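Local coordinates for protein similar to hydroxylamine oxidoreductase (Kuenenia stuttgartiensis, PDB 6H5L) that probably acts as an oxidoreductase, a multiheme c-type cytochrome of the hydroxylamine oxidoreductase family that forms part of a 60-heme reductase complex in an anammox bacterium, at residues L66-F71 with I82-A87; G300-G305 with Q368-A373; D401-S406 with N424-L429. All coordinates share one frame; numbering follows the deposited sequence.

Contact 1: L66-F71 with I82-A87; sequences LDHSIF and ICHEEA. With HEC (heme c), chain C.
H68 and H84 meet across the iron of heme c, one imidazole on each side of the porphyrin, as its two axial ligands. Both bind through NE2, and H68 NE2 and H84 NE2 each lie 2.0 Å from the FE atom. The two nitrogens point at each other through the metal, H68 NE2 to H84 NE2 being 4.0 Å, while the planes of the imidazoles are twisted by about 58° against one another.

A covalent bond ties 82-87 to the same heme. C83 SG is joined to CAC of the heme at 1.8 Å, beside the pyrrole of NC. Its SG stands anti to the backbone N (chi1 -169°), which turns the sulfur to the porphyrin while H84, next in the helix, goes to the iron.

Hydrogen bonds fix the ligands from behind. H68 ND1 donates to L66 O at 3.1 Å; the acceptor lies near the imidazole plane, although the donor sits well above the carbonyl plane. This bond limits rotation of the ring about its bond to iron. H84 ND1 is held in turn by T88 OG1. Separately, D67 accepts from S69 N, a weak capping bond at the start of helix 69-73, and from S69 OG.

Apolar packing fills in around the thioether edge. The heme methyl CMC lies over the centre of one face of the F71 ring, with I70 CG2 over the opposite face. L66 CD2 approaches heme CBC at 3.5 Å, and L66 also packs on P21 of a neighbouring cytochrome chain.

C83 and H84 are the last two residues of a CxxCH heme-binding motif; with H68 as distal ligand they make the bis-histidine c-type heme site characteristic of electron-transferring multiheme cytochromes.

Contact 2: G300-G305 with Q368-A373; sequences GIWRMG and QFMFQA. With HEC (heme c), chain I.
M370 meets the indole of W302 with its beta carbon and not with its sulfur. M370 CB sits over the six-membered ring of W302, 3.4 Å from the centroid and only 8° off the ring normal, a CH-pi contact. The Met-aromatic approach of M370 SD is more distant, at 5.2 Å from that centroid. Two successive bends fold the methionine chain back along the indole, bringing M370 CE to within 3.7 Å of G305 CA. G305 adopts backbone angles at which a side chain would run into the preceding carbonyl oxygen.

The outer edge of the same indole runs into F371. W302 CH2 is 3.5 Å from F371 CE1, and the rings form an offset edge-to-face pair with planes at 71°. Thus two successive residues of helix 356-389 hold W302, one over a face and one at the rim, while its NE1 donates to D367 OD1 just before them. With an alanine here, M370 and F371 would probably face a gap where the indole had been, and D367 would lose its N-H partner.

On the other side of the loop, a heme propionate is gripped by backbone amides. W302 N donates almost straight to heme O2D at 2.7 Å, and I301 N reaches the same oxygen at 2.9 Å. R303 NE binds a propionate oxygen of another heme.

The chemistry is therefore divided: the two backbone N-H groups donate to one carboxylate oxygen and are likely to offset part of its negative charge, and the apolar and aromatic side chains pack the same loop against helix 356-389.

Contact 3: D401-S406 with N424-L429; sequences DPYPLS and NAFKTL
The rings of Y403 and F426 form an offset edge-to-face pair, with the edge of F426 turned toward one face of Y403. P404 CD lies above the opposite face of the tyrosine, displaced toward its rim. The two planes stand at 80°, their centroids 5.6 Å apart. F426 CZ comes to 3.7 Å from Y403 CD2, and the neighbouring F426 CE1 is 3.9 Å from the same atom. At that edge of the phenylalanine, near its plane, sits the hydroxyl of S406, with S406 OG 3.8 Å from F426 CE1. Further aromatic groups extend the cluster, F433 pairing edge-to-face with F426 and Y443 with Y403, and I409 of helix 406-412 touches both rings.

Y403 reaches the phenylalanine because its CG stands anti to the backbone N (chi1 -172°), which sets the ring beside the carbonyl carbon, with P404 of the turn that follows against one face and F426 toward the other. Its phenol end is occupied by L440 O, to which OH is hydrogen-bonded.

Y403 to S406 is a type II beta turn that leads directly into helix 406-412. P404 takes the second position, and L405, with positive phi, takes the third and also serves as N-cap. The contact thus sets the entrance of helix 406-412 against helix 420-429. S406 OG also lies close to Y403 O, at a separation too short in the model to be relied on. The two backbones come nearest each other at S406 and F426, whose CA atoms are 6.9 Å apart.

In the fold
From the N terminus the three contacts follow one another in series, each closing before the next opens. Contact 1 closes a short, mostly helical loop between helices 69-73 and 77-87, out at a heme-bearing periphery about 36 Å from the centre of the chain. Contact 2 spans 62 residues, joining the loop after strand 291-292 to helix 356-389, and lies on the opposite side of that centre from contact 1. Beyond the end of helix 356-389, contact 3 brings the start of helix 406-412 to helix 420-429. The centres of contacts 2 and 3 are 31 Å apart, whereas contact 1 lies 52 Å from either.

Contact 1: L66-F71 with I82-A87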
loop_
_atom_site.group_PDB
_atom_site.type_symbol
_atom_site.label_atom_id
_atom_site.label_comp_id
_atom_site.label_asym_id
_atom_site.label_seq_id
_atom_site.Cartn_x
_atom_site.Cartn_y
_atom_site.Cartn_z
ATOM N N LEU A 66 -32.692 -40.412 -8.634
ATOM C CA LEU A 66 -32.378 -40.370 -7.209
ATOM C C LEU A 66 -33.501 -39.659 -6.467
ATOM O O LEU A 66 -33.737 -38.466 -6.682
ATOM C CB LEU A 66 -31.038 -39.673 -6.960
ATOM C CG LEU A 66 -30.667 -39.430 -5.497
ATOM C CD1 LEU A 66 -30.706 -40.721 -4.692
ATOM C CD2 LEU A 66 -29.300 -38.787 -5.413
ATOM N N ASP A 67 -34.190 -40.396 -5.601
ATOM C CA ASP A 67 -35.292 -39.826 -4.840
ATOM C C ASP A 67 -34.785 -38.748 -3.890
ATOM O O ASP A 67 -33.858 -38.976 -3.107
ATOM C CB ASP A 67 -36.013 -40.926 -4.059
ATOM C CG ASP A 67 -37.389 -40.502 -3.589
ATOM O OD1 ASP A 67 -37.901 -39.479 -4.094
ATOM O OD2 ASP A 67 -37.960 -41.188 -2.716
ATOM N N HIS A 68 -35.393 -37.569 -3.968
ATOM C CA HIS A 68 -35.030 -36.429 -3.137
ATOM C C HIS A 68 -35.978 -36.225 -1.964
ATOM O O HIS A 68 -35.779 -35.290 -1.181
ATOM C CB HIS A 68 -34.992 -35.152 -3.984
ATOM C CG HIS A 68 -33.655 -34.860 -4.589
ATOM N ND1 HIS A 68 -32.931 -35.799 -5.292
ATOM C CD2 HIS A 68 -32.912 -33.728 -4.600
ATOM C CE1 HIS A 68 -31.796 -35.260 -5.702
ATOM N NE2 HIS A 68 -31.760 -34.003 -5.296
ATOM N N SER A 69 -37.002 -37.071 -1.829
ATOM C CA SER A 69 -38.068 -36.806 -0.867
ATOM C C SER A 69 -37.555 -36.818 0.568
ATOM O O SER A 69 -37.960 -35.980 1.383
ATOM C CB SER A 69 -39.199 -37.819 -1.046
ATOM O OG SER A 69 -38.700 -39.146 -1.077
ATOM N N ILE A 70 -36.662 -37.756 0.900
ATOM C CA ILE A 70 -36.205 -37.879 2.283
ATOM C C ILE A 70 -35.437 -36.637 2.721
ATOM O O ILE A 70 -35.487 -36.245 3.894
ATOM C CB ILE A 70 -35.367 -39.161 2.462
ATOM C CG1 ILE A 70 -34.995 -39.345 3.935
ATOM C CG2 ILE A 70 -34.124 -39.131 1.580
ATOM C CD1 ILE A 70 -34.176 -40.576 4.216
ATOM N N PHE A 71 -34.727 -35.988 1.794
ATOM C CA PHE A 71 -34.015 -34.765 2.146
ATOM C C PHE A 71 -34.976 -33.602 2.349
ATOM O O PHE A 71 -34.699 -32.703 3.152
ATOM C CB PHE A 71 -32.984 -34.434 1.069
ATOM C CG PHE A 71 -32.154 -35.613 0.645
ATOM C CD1 PHE A 71 -31.286 -36.223 1.537
ATOM C CD2 PHE A 71 -32.239 -36.110 -0.645
ATOM C CE1 PHE A 71 -30.524 -37.308 1.152
ATOM C CE2 PHE A 71 -31.479 -37.194 -1.038
ATOM C CZ PHE A 71 -30.620 -37.794 -0.138
ATOM N N ILE A 82 -24.036 -30.438 0.872
ATOM C CA ILE A 82 -22.962 -31.421 1.029
ATOM C C ILE A 82 -22.837 -32.293 -0.217
ATOM O O ILE A 82 -21.728 -32.628 -0.650
ATOM C CB ILE A 82 -23.195 -32.271 2.293
ATOM C CG1 ILE A 82 -23.157 -31.389 3.542
ATOM C CG2 ILE A 82 -22.161 -33.387 2.394
ATOM C CD1 ILE A 82 -23.667 -32.078 4.788
ATOM N N CYS A 83 -23.969 -32.663 -0.817
ATOM C CA CYS A 83 -23.939 -33.521 -1.998
ATOM C C CYS A 83 -23.631 -32.723 -3.258
ATOM O O CYS A 83 -22.697 -33.051 -3.997
ATOM C CB CYS A 83 -25.273 -34.249 -2.148
ATOM S SG CYS A 83 -25.296 -35.570 -3.381
ATOM N N HIS A 84 -24.408 -31.671 -3.518
ATOM C CA HIS A 84 -24.223 -30.895 -4.739
ATOM C C HIS A 84 -22.927 -30.095 -4.733
ATOM O O HIS A 84 -22.505 -29.625 -5.794
ATOM C CB HIS A 84 -25.418 -29.968 -4.957
ATOM C CG HIS A 84 -26.639 -30.671 -5.464
ATOM N ND1 HIS A 84 -26.864 -30.898 -6.804
ATOM C CD2 HIS A 84 -27.702 -31.200 -4.811
ATOM C CE1 HIS A 84 -28.010 -31.537 -6.956
ATOM N NE2 HIS A 84 -28.539 -31.733 -5.762
ATOM N N GLU A 85 -22.299 -29.917 -3.567
ATOM C CA GLU A 85 -20.952 -29.353 -3.528
ATOM C C GLU A 85 -19.992 -30.183 -4.362
ATOM O O GLU A 85 -19.057 -29.643 -4.964
ATOM C CB GLU A 85 -20.455 -29.281 -2.083
ATOM C CG GLU A 85 -19.372 -28.265 -1.802
ATOM C CD GLU A 85 -19.050 -28.182 -0.322
ATOM O OE1 GLU A 85 -19.048 -29.239 0.346
ATOM O OE2 GLU A 85 -18.816 -27.061 0.177
ATOM N N GLU A 86 -20.213 -31.496 -4.408
ATOM C CA GLU A 86 -19.387 -32.424 -5.163
ATOM C C GLU A 86 -20.056 -32.943 -6.426
ATOM O O GLU A 86 -19.355 -33.323 -7.366
ATOM C CB GLU A 86 -18.996 -33.618 -4.283
ATOM C CG GLU A 86 -18.225 -33.236 -3.029
ATOM C CD GLU A 86 -16.819 -32.761 -3.334
ATOM O OE1 GLU A 86 -16.335 -31.837 -2.647
ATOM O OE2 GLU A 86 -16.201 -33.314 -4.267
ATOM N N ALA A 87 -21.390 -32.964 -6.474
ATOM C CA ALA A 87 -22.084 -33.439 -7.666
ATOM C C ALA A 87 -22.112 -32.376 -8.756
ATOM O O ALA A 87 -21.843 -32.677 -9.924
ATOM C CB ALA A 87 -23.506 -33.877 -7.312
HETATM FE FE HEC C . -30.195 -32.859 -5.799
HETATM C CHA HEC C . -30.784 -33.240 -9.143
HETATM C CHB HEC C . -32.022 -29.948 -5.805
HETATM C CHC HEC C . -30.070 -32.785 -2.393
HETATM C CHD HEC C . -27.666 -35.152 -5.876
HETATM N NA HEC C . -31.240 -31.804 -7.205
HETATM C C1A HEC C . -31.305 -32.110 -8.552
HETATM C C2A HEC C . -32.020 -31.040 -9.223
HETATM C C3A HEC C . -32.358 -30.130 -8.302
HETATM C C4A HEC C . -31.876 -30.591 -7.014
HETATM C CMA HEC C . -33.127 -28.814 -8.550
HETATM C CAA HEC C . -32.319 -30.974 -10.740
HETATM C CBA HEC C . -33.748 -31.404 -11.053
HETATM C CGA HEC C . -33.911 -31.459 -12.551
HETATM O O1A HEC C . -32.884 -31.354 -13.269
HETATM O O2A HEC C . -35.065 -31.610 -13.031
HETATM N NB HEC C . -30.859 -31.557 -4.366
HETATM C C1B HEC C . -31.714 -30.494 -4.578
HETATM C C2B HEC C . -32.232 -30.069 -3.292
HETATM C C3B HEC C . -31.685 -30.848 -2.349
HETATM C C4B HEC C . -30.815 -31.802 -3.007
HETATM C CMB HEC C . -33.216 -28.896 -3.080
HETATM C CAB HEC C . -31.924 -30.784 -0.824
HETATM C CBB HEC C . -33.368 -31.199 -0.464
HETATM N NC HEC C . -29.018 -33.751 -4.392
HETATM C C1C HEC C . -29.240 -33.680 -3.031
HETATM C C2C HEC C . -28.545 -34.784 -2.402
HETATM C C3C HEC C . -27.784 -35.373 -3.345
HETATM C C4C HEC C . -28.127 -34.777 -4.629
HETATM C CMC HEC C . -28.434 -34.944 -0.865
HETATM C CAC HEC C . -26.794 -36.551 -3.150
HETATM C CBC HEC C . -27.487 -37.802 -2.564
HETATM N ND HEC C . -29.336 -34.011 -7.301
HETATM C C1D HEC C . -28.321 -34.939 -7.076
HETATM C C2D HEC C . -28.069 -35.644 -8.315
HETATM C C3D HEC C . -29.045 -35.049 -9.340
HETATM C C4D HEC C . -29.790 -34.041 -8.617
HETATM C CMD HEC C . -27.036 -36.763 -8.557
HETATM C CAD HEC C . -29.198 -35.446 -10.826
HETATM C CBD HEC C . -30.502 -36.222 -10.989
HETATM C CGD HEC C . -30.726 -36.623 -12.422
HETATM O O1D HEC C . -31.792 -37.229 -12.706
HETATM O O2D HEC C . -29.850 -36.342 -13.278
#

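Contact 2: G300-G305 with Q368-A373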
loop_
_atom_site.group_PDB
_atom_site.type_symbol
_atom_site.label_atom_id
_atom_site.label_comp_id
_atom_site.label_asym_id
_atom_site.label_seq_id
_atom_site.Cartn_x
_atom_site.Cartn_y
_atom_site.Cartn_z
ATOM N N GLY A 300 -42.415 1.059 -26.087
ATOM C CA GLY A 300 -42.363 0.678 -27.492
ATOM C C GLY A 300 -43.424 1.374 -28.325
ATOM O O GLY A 300 -44.572 1.539 -27.905
ATOM N N ILE A 301 -43.021 1.791 -29.530
ATOM C CA ILE A 301 -43.899 2.486 -30.472
ATOM C C ILE A 301 -44.003 1.747 -31.795
ATOM O O ILE A 301 -45.110 1.452 -32.267
ATOM C CB ILE A 301 -43.446 3.953 -30.710
ATOM C CG1 ILE A 301 -43.454 4.741 -29.375
ATOM C CG2 ILE A 301 -44.312 4.631 -31.750
ATOM C CD1 ILE A 301 -42.880 6.145 -29.496
ATOM N N TRP A 302 -42.860 1.482 -32.403
ATOM C CA TRP A 302 -42.799 0.767 -33.696
ATOM C C TRP A 302 -42.646 -0.717 -33.409
ATOM O O TRP A 302 -42.470 -1.435 -34.329
ATOM C CB TRP A 302 -41.626 1.249 -34.542
ATOM C CG TRP A 302 -41.778 2.583 -35.186
ATOM C CD1 TRP A 302 -41.224 3.743 -34.765
ATOM C CD2 TRP A 302 -42.514 2.905 -36.369
ATOM N NE1 TRP A 302 -41.549 4.758 -35.603
ATOM C CE2 TRP A 302 -42.347 4.281 -36.593
ATOM C CE3 TRP A 302 -43.291 2.177 -37.265
ATOM C CZ2 TRP A 302 -42.931 4.938 -37.667
ATOM C CZ3 TRP A 302 -43.863 2.824 -38.326
ATOM C CH2 TRP A 302 -43.693 4.185 -38.521
ATOM N N ARG A 303 -42.932 -1.109 -32.184
ATOM C CA ARG A 303 -42.688 -2.406 -31.538
ATOM C C ARG A 303 -41.732 -3.291 -32.328
ATOM O O ARG A 303 -40.582 -3.081 -32.209
ATOM C CB ARG A 303 -44.051 -3.057 -31.324
ATOM C CG ARG A 303 -45.052 -2.129 -30.670
ATOM C CD ARG A 303 -44.839 -1.824 -29.217
ATOM N NE ARG A 303 -44.644 -3.015 -28.444
ATOM C CZ ARG A 303 -45.543 -3.644 -27.726
ATOM N NH1 ARG A 303 -46.787 -3.250 -27.690
ATOM N NH2 ARG A 303 -45.182 -4.680 -27.015
ATOM N N MET A 304 -42.191 -4.113 -33.244
ATOM C CA MET A 304 -41.262 -5.026 -33.889
ATOM C C MET A 304 -40.806 -4.533 -35.252
ATOM O O MET A 304 -39.795 -5.024 -35.766
ATOM C CB MET A 304 -41.878 -6.425 -34.019
ATOM C CG MET A 304 -40.863 -7.521 -34.355
ATOM S SD MET A 304 -41.524 -9.199 -34.286
ATOM C CE MET A 304 -40.100 -10.159 -34.803
ATOM N N GLY A 305 -41.498 -3.551 -35.825
ATOM C CA GLY A 305 -41.253 -3.129 -37.184
ATOM C C GLY A 305 -42.088 -3.853 -38.213
ATOM O O GLY A 305 -41.923 -3.600 -39.413
ATOM N N GLN A 368 -39.290 8.544 -40.181
ATOM C CA GLN A 368 -39.276 8.695 -41.632
ATOM C C GLN A 368 -38.736 7.448 -42.315
ATOM O O GLN A 368 -39.247 7.039 -43.365
ATOM C CB GLN A 368 -38.455 9.921 -42.027
ATOM C CG GLN A 368 -39.104 11.238 -41.646
ATOM C CD GLN A 368 -40.500 11.384 -42.221
ATOM O OE1 GLN A 368 -41.425 11.815 -41.533
ATOM N NE2 GLN A 368 -40.659 11.025 -43.491
ATOM N N PHE A 369 -37.701 6.830 -41.741
ATOM C CA PHE A 369 -37.189 5.583 -42.300
ATOM C C PHE A 369 -38.254 4.496 -42.276
ATOM O O PHE A 369 -38.383 3.721 -43.231
ATOM C CB PHE A 369 -35.944 5.131 -41.537
ATOM C CG PHE A 369 -35.432 3.780 -41.956
ATOM C CD1 PHE A 369 -34.541 3.657 -43.011
ATOM C CD2 PHE A 369 -35.843 2.632 -41.296
ATOM C CE1 PHE A 369 -34.071 2.416 -43.400
ATOM C CE2 PHE A 369 -35.380 1.390 -41.683
ATOM C CZ PHE A 369 -34.491 1.282 -42.734
ATOM N N MET A 370 -39.027 4.422 -41.192
ATOM C CA MET A 370 -40.045 3.383 -41.080
ATOM C C MET A 370 -41.213 3.643 -42.024
ATOM O O MET A 370 -41.802 2.698 -42.566
ATOM C CB MET A 370 -40.525 3.279 -39.636
ATOM C CG MET A 370 -39.472 2.731 -38.700
ATOM S SD MET A 370 -38.883 1.131 -39.277
ATOM C CE MET A 370 -40.233 0.070 -38.769
ATOM N N PHE A 371 -41.567 4.912 -42.232
ATOM C CA PHE A 371 -42.643 5.233 -43.164
ATOM C C PHE A 371 -42.276 4.821 -44.585
ATOM O O PHE A 371 -43.086 4.218 -45.298
ATOM C CB PHE A 371 -42.966 6.727 -43.097
ATOM C CG PHE A 371 -43.730 7.128 -41.867
ATOM C CD1 PHE A 371 -44.723 6.308 -41.356
ATOM C CD2 PHE A 371 -43.452 8.320 -41.219
ATOM C CE1 PHE A 371 -45.428 6.673 -40.223
ATOM C CE2 PHE A 371 -44.153 8.688 -40.084
ATOM C CZ PHE A 371 -45.142 7.865 -39.587
ATOM N N GLN A 372 -41.050 5.133 -45.013
ATOM C CA GLN A 372 -40.634 4.769 -46.362
ATOM C C GLN A 372 -40.354 3.275 -46.478
ATOM O O GLN A 372 -40.533 2.695 -47.555
ATOM C CB GLN A 372 -39.409 5.590 -46.777
ATOM C CG GLN A 372 -38.143 5.323 -45.976
ATOM C CD GLN A 372 -37.315 4.192 -46.553
ATOM O OE1 GLN A 372 -37.135 4.096 -47.768
ATOM N NE2 GLN A 372 -36.811 3.324 -45.684
ATOM N N ALA A 373 -39.924 2.635 -45.387
ATOM C CA ALA A 373 -39.683 1.197 -45.429
ATOM C C ALA A 373 -40.993 0.421 -45.507
ATOM O O ALA A 373 -41.112 -0.529 -46.293
ATOM C CB ALA A 373 -38.866 0.760 -44.213
HETATM FE FE HEC I . -33.449 -0.535 -28.172
HETATM C CHA HEC I . -36.172 -0.258 -30.144
HETATM C CHB HEC I . -33.859 -3.961 -28.024
HETATM C CHC HEC I . -30.506 -0.854 -26.427
HETATM C CHD HEC I . -33.315 2.887 -27.699
HETATM N NA HEC I . -34.712 -1.881 -29.017
HETATM C C1A HEC I . -35.883 -1.510 -29.647
HETATM C C2A HEC I . -36.742 -2.674 -29.687
HETATM C C3A HEC I . -36.109 -3.692 -29.104
HETATM C C4A HEC I . -34.817 -3.215 -28.669
HETATM C CMA HEC I . -36.648 -5.127 -28.923
HETATM C CAA HEC I . -38.151 -2.722 -30.297
HETATM C CBA HEC I . -39.159 -2.308 -29.234
HETATM C CGA HEC I . -39.458 -0.842 -29.392
HETATM O O1A HEC I . -39.126 -0.062 -28.463
HETATM O O2A HEC I . -40.018 -0.453 -30.448
HETATM N NB HEC I . -32.406 -2.114 -27.327
HETATM C C1B HEC I . -32.701 -3.454 -27.485
HETATM C C2B HEC I . -31.577 -4.225 -27.004
HETATM C C3B HEC I . -30.653 -3.373 -26.555
HETATM C C4B HEC I . -31.154 -2.025 -26.754
HETATM C CMB HEC I . -31.502 -5.766 -26.971
HETATM C CAB HEC I . -29.288 -3.748 -25.939
HETATM C CBB HEC I . -28.364 -4.440 -26.968
HETATM N NC HEC I . -32.183 0.768 -27.192
HETATM C C1C HEC I . -30.977 0.427 -26.612
HETATM C C2C HEC I . -30.219 1.646 -26.397
HETATM C C3C HEC I . -31.056 2.671 -26.592
HETATM C C4C HEC I . -32.266 2.148 -27.199
HETATM C CMC HEC I . -28.918 1.718 -25.570
HETATM C CAC HEC I . -30.731 4.169 -26.383
HETATM C CBC HEC I . -29.696 4.647 -27.423
HETATM N ND HEC I . -34.583 1.078 -28.808
HETATM C C1D HEC I . -34.313 2.416 -28.528
HETATM C C2D HEC I . -35.260 3.237 -29.251
HETATM C C3D HEC I . -36.152 2.252 -30.018
HETATM C C4D HEC I . -35.660 0.936 -29.678
HETATM C CMD HEC I . -35.354 4.778 -29.256
HETATM C CAD HEC I . -37.337 2.598 -30.942
HETATM C CBD HEC I . -38.547 2.882 -30.055
HETATM C CGD HEC I . -39.759 3.164 -30.900
HETATM O O1D HEC I . -39.890 4.312 -31.400
HETATM O O2D HEC I . -40.597 2.242 -31.067
#

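Contact 3: D401-S406 with N424-L429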
loop_
_atom_site.group_PDB
_atom_site.type_symbol
_atom_site.label_atom_id
_atom_site.label_comp_id
_atom_site.label_asym_id
_atom_site.label_seq_id
_atom_site.Cartn_x
_atom_site.Cartn_y
_atom_site.Cartn_z
ATOM N N ASP A 401 -50.150 -27.350 -50.787
ATOM C CA ASP A 401 -50.633 -27.552 -49.432
ATOM C C ASP A 401 -51.386 -26.315 -48.942
ATOM O O ASP A 401 -51.082 -25.189 -49.348
ATOM C CB ASP A 401 -49.473 -27.858 -48.486
ATOM C CG ASP A 401 -49.108 -29.328 -48.464
ATOM O OD1 ASP A 401 -49.776 -30.118 -49.164
ATOM O OD2 ASP A 401 -48.150 -29.693 -47.748
ATOM N N PRO A 402 -52.377 -26.497 -48.072
ATOM C CA PRO A 402 -53.105 -25.340 -47.536
ATOM C C PRO A 402 -52.282 -24.556 -46.527
ATOM O O PRO A 402 -51.117 -24.882 -46.277
ATOM C CB PRO A 402 -54.336 -25.978 -46.880
ATOM C CG PRO A 402 -53.876 -27.342 -46.494
ATOM C CD PRO A 402 -52.924 -27.773 -47.577
ATOM N N TYR A 403 -52.882 -23.515 -45.958
ATOM C CA TYR A 403 -52.240 -22.776 -44.881
ATOM C C TYR A 403 -51.903 -23.735 -43.739
ATOM O O TYR A 403 -52.657 -24.682 -43.486
ATOM C CB TYR A 403 -53.162 -21.655 -44.395
ATOM C CG TYR A 403 -52.540 -20.694 -43.405
ATOM C CD1 TYR A 403 -51.780 -19.615 -43.838
ATOM C CD2 TYR A 403 -52.722 -20.861 -42.040
ATOM C CE1 TYR A 403 -51.213 -18.731 -42.935
ATOM C CE2 TYR A 403 -52.160 -19.985 -41.129
ATOM C CZ TYR A 403 -51.406 -18.921 -41.583
ATOM O OH TYR A 403 -50.845 -18.045 -40.681
ATOM N N PRO A 404 -50.777 -23.538 -43.050
ATOM C CA PRO A 404 -50.354 -24.508 -42.032
ATOM C C PRO A 404 -51.417 -24.725 -40.962
ATOM O O PRO A 404 -51.930 -23.776 -40.364
ATOM C CB PRO A 404 -49.081 -23.880 -41.450
ATOM C CG PRO A 404 -49.112 -22.444 -41.879
ATOM C CD PRO A 404 -49.800 -22.449 -43.203
ATOM N N LEU A 405 -51.756 -26.000 -40.745
ATOM C CA LEU A 405 -52.705 -26.416 -39.710
ATOM C C LEU A 405 -54.091 -25.819 -39.946
ATOM O O LEU A 405 -54.746 -25.336 -39.020
ATOM C CB LEU A 405 -52.188 -26.058 -38.315
ATOM C CG LEU A 405 -52.649 -26.951 -37.162
ATOM C CD1 LEU A 405 -51.849 -28.239 -37.132
ATOM C CD2 LEU A 405 -52.531 -26.217 -35.843
ATOM N N SER A 406 -54.552 -25.864 -41.199
ATOM C CA SER A 406 -55.867 -25.317 -41.518
ATOM C C SER A 406 -56.988 -26.122 -40.872
ATOM O O SER A 406 -58.029 -25.555 -40.520
ATOM C CB SER A 406 -56.061 -25.261 -43.034
ATOM O OG SER A 406 -55.132 -24.377 -43.637
ATOM N N ASN A 424 -64.737 -17.745 -41.822
ATOM C CA ASN A 424 -65.610 -18.320 -42.841
ATOM C C ASN A 424 -64.806 -18.865 -44.013
ATOM O O ASN A 424 -65.113 -19.941 -44.539
ATOM C CB ASN A 424 -66.611 -17.275 -43.326
ATOM C CG ASN A 424 -67.498 -17.791 -44.439
ATOM O OD1 ASN A 424 -68.024 -18.900 -44.365
ATOM N ND2 ASN A 424 -67.656 -16.991 -45.487
ATOM N N ALA A 425 -63.769 -18.136 -44.435
ATOM C CA ALA A 425 -62.938 -18.601 -45.540
ATOM C C ALA A 425 -62.195 -19.878 -45.172
ATOM O O ALA A 425 -62.035 -20.776 -46.008
ATOM C CB ALA A 425 -61.956 -17.506 -45.953
ATOM N N PHE A 426 -61.730 -19.978 -43.926
ATOM C CA PHE A 426 -61.042 -21.190 -43.493
ATOM C C PHE A 426 -61.995 -22.376 -43.425
ATOM O O PHE A 426 -61.635 -23.490 -43.818
ATOM C CB PHE A 426 -60.373 -20.963 -42.138
ATOM C CG PHE A 426 -58.936 -20.540 -42.236
ATOM C CD1 PHE A 426 -57.936 -21.482 -42.418
ATOM C CD2 PHE A 426 -58.582 -19.204 -42.143
ATOM C CE1 PHE A 426 -56.611 -21.101 -42.510
ATOM C CE2 PHE A 426 -57.258 -18.817 -42.232
ATOM C CZ PHE A 426 -56.271 -19.767 -42.417
ATOM N N LYS A 427 -63.211 -22.161 -42.922
ATOM C CA LYS A 427 -64.166 -23.260 -42.827
ATOM C C LYS A 427 -64.665 -23.682 -44.204
ATOM O O LYS A 427 -64.883 -24.874 -44.453
ATOM C CB LYS A 427 -65.335 -22.861 -41.927
ATOM C CG LYS A 427 -66.267 -24.007 -41.568
ATOM C CD LYS A 427 -67.331 -23.559 -40.579
ATOM C CE LYS A 427 -68.201 -24.722 -40.133
ATOM N NZ LYS A 427 -69.217 -24.290 -39.133
ATOM N N THR A 428 -64.843 -22.721 -45.115
ATOM C CA THR A 428 -65.377 -23.026 -46.438
ATOM C C THR A 428 -64.307 -23.604 -47.359
ATOM O O THR A 428 -64.511 -24.655 -47.977
ATOM C CB THR A 428 -65.990 -21.769 -47.060
ATOM O OG1 THR A 428 -67.033 -21.273 -46.213
ATOM C CG2 THR A 428 -66.563 -22.075 -48.436
ATOM N N LEU A 429 -63.162 -22.931 -47.464
ATOM C CA LEU A 429 -62.116 -23.330 -48.397
ATOM C C LEU A 429 -61.084 -24.267 -47.782
ATOM O O LEU A 429 -60.205 -24.749 -48.506
ATOM C CB LEU A 429 -61.403 -22.090 -48.959
ATOM C CG LEU A 429 -62.143 -21.221 -49.982
ATOM C CD1 LEU A 429 -63.212 -20.353 -49.329
ATOM C CD2 LEU A 429 -61.156 -20.362 -50.759
#